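Local atomic coordinates of lipoxygenase (Cyanothece sp., PDB entry 5EK8), a protein that is a non-heme iron lipoxygenase, a 9R-lipoxygenase that probably inserts both atoms of molecular oxygen into polyunsaturated fatty acids. Residues N457-W460 with Q461-E465; I562-H565 with T566-H570. One frame throughout, in Å; residues are numbered along the deposited sequence.

Contact 1: N457-W460 with Q461-E465; sequences NLYW and QILTE
L463 covers one face of the Y459 ring with its branched end, one helical turn further along helix 451-473. Its CD2 forms a CH-pi contact over that face, 4.1 Å from the ring centroid and 26° off the normal, while its CD1 packs against Y459 CE2 at 3.6 Å. With CG anti to the backbone N (chi1 -168°), on the side of the carbonyl carbon, the phenol ring of Y459 lies where L463 can cover its face. I462 CD1 meets the same ring obliquely, at CD1. The indole of W460 has T464 OG1 over one face. On the flank of the helix that carries I462, the CD1 of that residue also packs on L458 CD2 at 4.2 Å. The backbone pairs i to i+4 throughout, from Q461 N to N457 O through to T464 N to W460 O. W460 O is gripped twice, since T464 OG1 donates to it as well (2.9 Å), and the two donors come from opposite faces of the carbonyl plane. F652 of helix 649-653 packs against L458, Y459 and I462. The chemistry is thus divided around the helix: leucine and isoleucine side chains pack on the carbon part of the Y459 ring while its OH hydrogen-bonds T567 of helix 549-574, whereas the T464 hydroxyl, on a partly exposed residue, is turned back onto the helix's own backbone.

Contact 2: I562-H565 with T566-H570; sequences IIFH and TTLWH. With FE2 (Fe (II) ion), chain B.
Two successive threonines, T566 and T567, turn their hydroxyls back onto the carbonyls of I562 and I563, one turn earlier in helix 549-574. T566 OG1 donates to I562 O at 2.7 Å and T567 OG1 to I563 O at 2.6 Å. Each OG1 sits between its own backbone N and carbonyl carbon, within reach of a carbonyl that also accepts the amide of the same threonine. At I563 O the two donors arrive from opposite faces of the carbonyl plane. Beyond T567 the backbone pairing widens to i to i+5: W569 N reaches F564 O in a nearly straight bond (3.1 Å, 175°), followed by a weak one from H570 N to H565 O. Among the rings, H565 presents CD2 over one face of the W569 indole, 3.8 Å from CD1, with the planes inclined at 59°. Apolar packing centres on F564, whose CE2 touches L568 CD2 and whose CE1 meets W569 CB, both at 4.0 Å. Metal coordination closes the segment: H570 NE2 lies 2.5 Å from the iron, whose shell also includes H359, H364 and the terminal carboxylate of I668. A pi-type turn in a buried helix that supplies a histidine to this ion is characteristic of the lipoxygenase non-heme iron site.

In the fold
Contacts 1 and 2 sit on neighbouring helices, 451-473 and 549-574, with their centres 12 Å apart, and touch directly. Their polar link is a probable hydrogen bond of 2.7 Å between Y459 OH and T567 OG1, at the widened turn of the second helix. Packing accompanies it: Y459 CD2 lies 3.5 Å from L568 CB, and L463 CD2 lies 3.6 Å from I563 CG2. Contact 2 holds the iron ligand H570 itself, whereas contact 1 stands a layer further out, the side chain of Y459 being about 10 Å from that of H570. Helix 451-473 therefore backs the metal-bearing helix without supplying a ligand to the iron.

Contact 1: N457-W460 with Q461-E465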
loop_
_atom_site.group_PDB
_atom_site.type_symbol
_atom_site.label_atom_id
_atom_site.label_comp_id
_atom_site.label_asym_id
_atom_site.label_seq_id
_atom_site.Cartn_x
_atom_site.Cartn_y
_atom_site.Cartn_z
ATOM N N ASN A 457 14.099 10.189 9.896
ATOM C CA ASN A 457 14.444 10.108 11.312
ATOM C C ASN A 457 13.629 11.079 12.166
ATOM O O ASN A 457 13.180 10.724 13.263
ATOM C CB ASN A 457 15.937 10.356 11.513
ATOM C CG ASN A 457 16.748 9.075 11.459
ATOM O OD1 ASN A 457 16.827 8.336 12.443
ATOM N ND2 ASN A 457 17.351 8.803 10.306
ATOM N N LEU A 458 13.430 12.294 11.659
ATOM C CA LEU A 458 12.575 13.269 12.333
ATOM C C LEU A 458 11.170 12.699 12.533
ATOM O O LEU A 458 10.621 12.699 13.652
ATOM C CB LEU A 458 12.504 14.564 11.528
ATOM C CG LEU A 458 12.472 15.889 12.294
ATOM C CD1 LEU A 458 12.342 17.040 11.312
ATOM C CD2 LEU A 458 11.355 15.931 13.335
ATOM N N TYR A 459 10.599 12.200 11.440
ATOM C CA TYR A 459 9.268 11.606 11.490
ATOM C C TYR A 459 9.226 10.430 12.454
ATOM O O TYR A 459 8.244 10.237 13.168
ATOM C CB TYR A 459 8.818 11.149 10.102
ATOM C CG TYR A 459 7.351 10.803 10.053
ATOM C CD1 TYR A 459 6.390 11.763 10.340
ATOM C CD2 TYR A 459 6.925 9.520 9.729
ATOM C CE1 TYR A 459 5.049 11.462 10.305
ATOM C CE2 TYR A 459 5.579 9.205 9.690
ATOM C CZ TYR A 459 4.642 10.185 9.980
ATOM O OH TYR A 459 3.292 9.903 9.946
ATOM N N TRP A 460 10.304 9.654 12.469
ATOM C CA TRP A 460 10.400 8.487 13.328
ATOM C C TRP A 460 10.344 8.896 14.789
ATOM O O TRP A 460 9.672 8.248 15.587
ATOM C CB TRP A 460 11.687 7.712 13.040
ATOM C CG TRP A 460 11.783 6.414 13.785
ATOM C CD1 TRP A 460 12.566 6.147 14.865
ATOM C CD2 TRP A 460 11.060 5.209 13.504
ATOM N NE1 TRP A 460 12.383 4.849 15.273
ATOM C CE2 TRP A 460 11.464 4.250 14.454
ATOM C CE3 TRP A 460 10.113 4.849 12.543
ATOM C CZ2 TRP A 460 10.952 2.954 14.470
ATOM C CZ3 TRP A 460 9.606 3.566 12.559
ATOM C CH2 TRP A 460 10.026 2.632 13.517
ATOM N N GLN A 461 11.048 9.969 15.140
ATOM C CA GLN A 461 11.028 10.453 16.517
ATOM C C GLN A 461 9.643 10.976 16.883
ATOM O O GLN A 461 9.174 10.793 18.017
ATOM C CB GLN A 461 12.088 11.535 16.728
ATOM C CG GLN A 461 13.348 11.029 17.429
ATOM C CD GLN A 461 13.912 9.763 16.792
ATOM O OE1 GLN A 461 14.432 9.790 15.674
ATOM N NE2 GLN A 461 13.804 8.645 17.505
ATOM N N ILE A 462 8.981 11.612 15.919
ATOM C CA ILE A 462 7.593 12.025 16.125
ATOM C C ILE A 462 6.700 10.822 16.448
ATOM O O ILE A 462 5.924 10.846 17.410
ATOM C CB ILE A 462 7.027 12.754 14.897
ATOM C CG1 ILE A 462 7.788 14.056 14.652
ATOM C CG2 ILE A 462 5.556 13.060 15.096
ATOM C CD1 ILE A 462 7.337 14.785 13.416
ATOM N N LEU A 463 6.827 9.770 15.643
ATOM C CA LEU A 463 6.073 8.537 15.855
ATOM C C LEU A 463 6.398 7.910 17.206
ATOM O O LEU A 463 5.529 7.348 17.858
ATOM C CB LEU A 463 6.347 7.530 14.734
ATOM C CG LEU A 463 5.925 7.963 13.327
ATOM C CD1 LEU A 463 5.934 6.780 12.379
ATOM C CD2 LEU A 463 4.558 8.643 13.337
ATOM N N THR A 464 7.651 8.013 17.627
ATOM C CA THR A 464 8.051 7.489 18.923
ATOM C C THR A 464 7.320 8.211 20.049
ATOM O O THR A 464 6.701 7.568 20.907
ATOM C CB THR A 464 9.557 7.617 19.130
ATOM O OG1 THR A 464 10.239 6.929 18.075
ATOM C CG2 THR A 464 9.952 7.021 20.465
ATOM N N GLU A 465 7.390 9.544 20.034
ATOM C CA GLU A 465 6.663 10.364 21.005
ATOM C C GLU A 465 5.181 10.006 21.023
ATOM O O GLU A 465 4.593 9.761 22.083
ATOM C CB GLU A 465 6.820 11.851 20.690
ATOM C CG GLU A 465 8.220 12.407 20.854
ATOM C CD GLU A 465 8.288 13.899 20.536
ATOM O OE1 GLU A 465 7.416 14.654 21.022
ATOM O OE2 GLU A 465 9.206 14.313 19.790
#

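Contact 2: I562-H565 with T566-H570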
loop_
_atom_site.group_PDB
_atom_site.type_symbol
_atom_site.label_atom_id
_atom_site.label_comp_id
_atom_site.label_asym_id
_atom_site.label_seq_id
_atom_site.Cartn_x
_atom_site.Cartn_y
_atom_site.Cartn_z
ATOM N N ILE A 562 4.178 0.142 11.138
ATOM C CA ILE A 562 2.951 0.304 10.369
ATOM C C ILE A 562 2.696 1.764 10.016
ATOM O O ILE A 562 2.554 2.113 8.840
ATOM C CB ILE A 562 1.732 -0.244 11.139
ATOM C CG1 ILE A 562 1.853 -1.759 11.320
ATOM C CG2 ILE A 562 0.434 0.113 10.418
ATOM C CD1 ILE A 562 0.836 -2.340 12.289
ATOM N N ILE A 563 2.658 2.613 11.040
ATOM C CA ILE A 563 2.381 4.029 10.834
ATOM C C ILE A 563 3.414 4.652 9.909
ATOM O O ILE A 563 3.067 5.425 9.016
ATOM C CB ILE A 563 2.349 4.805 12.164
ATOM C CG1 ILE A 563 1.168 4.344 13.017
ATOM C CG2 ILE A 563 2.238 6.297 11.905
ATOM C CD1 ILE A 563 1.104 4.999 14.375
ATOM N N PHE A 564 4.680 4.297 10.102
ATOM C CA PHE A 564 5.745 4.864 9.282
ATOM C C PHE A 564 5.549 4.547 7.816
ATOM O O PHE A 564 5.653 5.432 6.966
ATOM C CB PHE A 564 7.120 4.365 9.718
ATOM C CG PHE A 564 8.254 4.964 8.928
ATOM C CD1 PHE A 564 8.759 4.325 7.801
ATOM C CD2 PHE A 564 8.809 6.177 9.307
ATOM C CE1 PHE A 564 9.800 4.881 7.075
ATOM C CE2 PHE A 564 9.854 6.737 8.587
ATOM C CZ PHE A 564 10.348 6.089 7.467
ATOM N N HIS A 565 5.263 3.288 7.510
ATOM C CA HIS A 565 5.176 2.913 6.106
ATOM C C HIS A 565 3.851 3.283 5.447
ATOM O O HIS A 565 3.799 3.477 4.235
ATOM C CB HIS A 565 5.459 1.425 5.951
ATOM C CG HIS A 565 6.897 1.083 6.176
ATOM N ND1 HIS A 565 7.419 0.850 7.432
ATOM C CD2 HIS A 565 7.939 0.995 5.315
ATOM C CE1 HIS A 565 8.712 0.605 7.330
ATOM N NE2 HIS A 565 9.053 0.687 6.057
ATOM N N THR A 566 2.788 3.401 6.234
ATOM C CA THR A 566 1.493 3.763 5.672
ATOM C C THR A 566 1.366 5.270 5.458
ATOM O O THR A 566 0.524 5.721 4.680
ATOM C CB THR A 566 0.335 3.295 6.566
ATOM O OG1 THR A 566 0.572 3.723 7.914
ATOM C CG2 THR A 566 0.207 1.782 6.512
ATOM N N THR A 567 2.189 6.046 6.157
ATOM C CA THR A 567 2.155 7.500 6.017
ATOM C C THR A 567 3.343 8.038 5.218
ATOM O O THR A 567 3.276 8.122 3.995
ATOM C CB THR A 567 2.119 8.197 7.386
ATOM O OG1 THR A 567 3.293 7.852 8.130
ATOM C CG2 THR A 567 0.884 7.777 8.163
ATOM N N LEU A 568 4.428 8.391 5.904
ATOM C CA LEU A 568 5.568 9.030 5.247
ATOM C C LEU A 568 6.197 8.219 4.111
ATOM O O LEU A 568 6.449 8.766 3.046
ATOM C CB LEU A 568 6.657 9.367 6.263
ATOM C CG LEU A 568 7.912 9.948 5.603
ATOM C CD1 LEU A 568 7.582 11.251 4.876
ATOM C CD2 LEU A 568 9.038 10.154 6.607
ATOM N N TRP A 569 6.468 6.937 4.332
ATOM C CA TRP A 569 7.155 6.138 3.322
ATOM C C TRP A 569 6.381 6.078 2.014
ATOM O O TRP A 569 6.908 6.428 0.955
ATOM C CB TRP A 569 7.414 4.714 3.824
ATOM C CG TRP A 569 8.031 3.854 2.765
ATOM C CD1 TRP A 569 7.421 2.859 2.054
ATOM C CD2 TRP A 569 9.371 3.938 2.268
ATOM N NE1 TRP A 569 8.306 2.310 1.152
ATOM C CE2 TRP A 569 9.509 2.953 1.269
ATOM C CE3 TRP A 569 10.470 4.743 2.575
ATOM C CZ2 TRP A 569 10.704 2.753 0.580
ATOM C CZ3 TRP A 569 11.659 4.539 1.891
ATOM C CH2 TRP A 569 11.763 3.555 0.904
ATOM N N HIS A 570 5.137 5.627 2.090
ATOM C CA HIS A 570 4.316 5.524 0.899
ATOM C C HIS A 570 4.105 6.889 0.263
ATOM O O HIS A 570 4.076 7.001 -0.953
ATOM C CB HIS A 570 2.968 4.882 1.213
ATOM C CG HIS A 570 2.016 4.910 0.059
ATOM N ND1 HIS A 570 1.066 5.893 -0.095
ATOM C CD2 HIS A 570 1.896 4.093 -1.013
ATOM C CE1 HIS A 570 0.387 5.673 -1.208
ATOM N NE2 HIS A 570 0.870 4.588 -1.781
HETATM FE FE FE2 B . 0.860 3.732 -4.123
#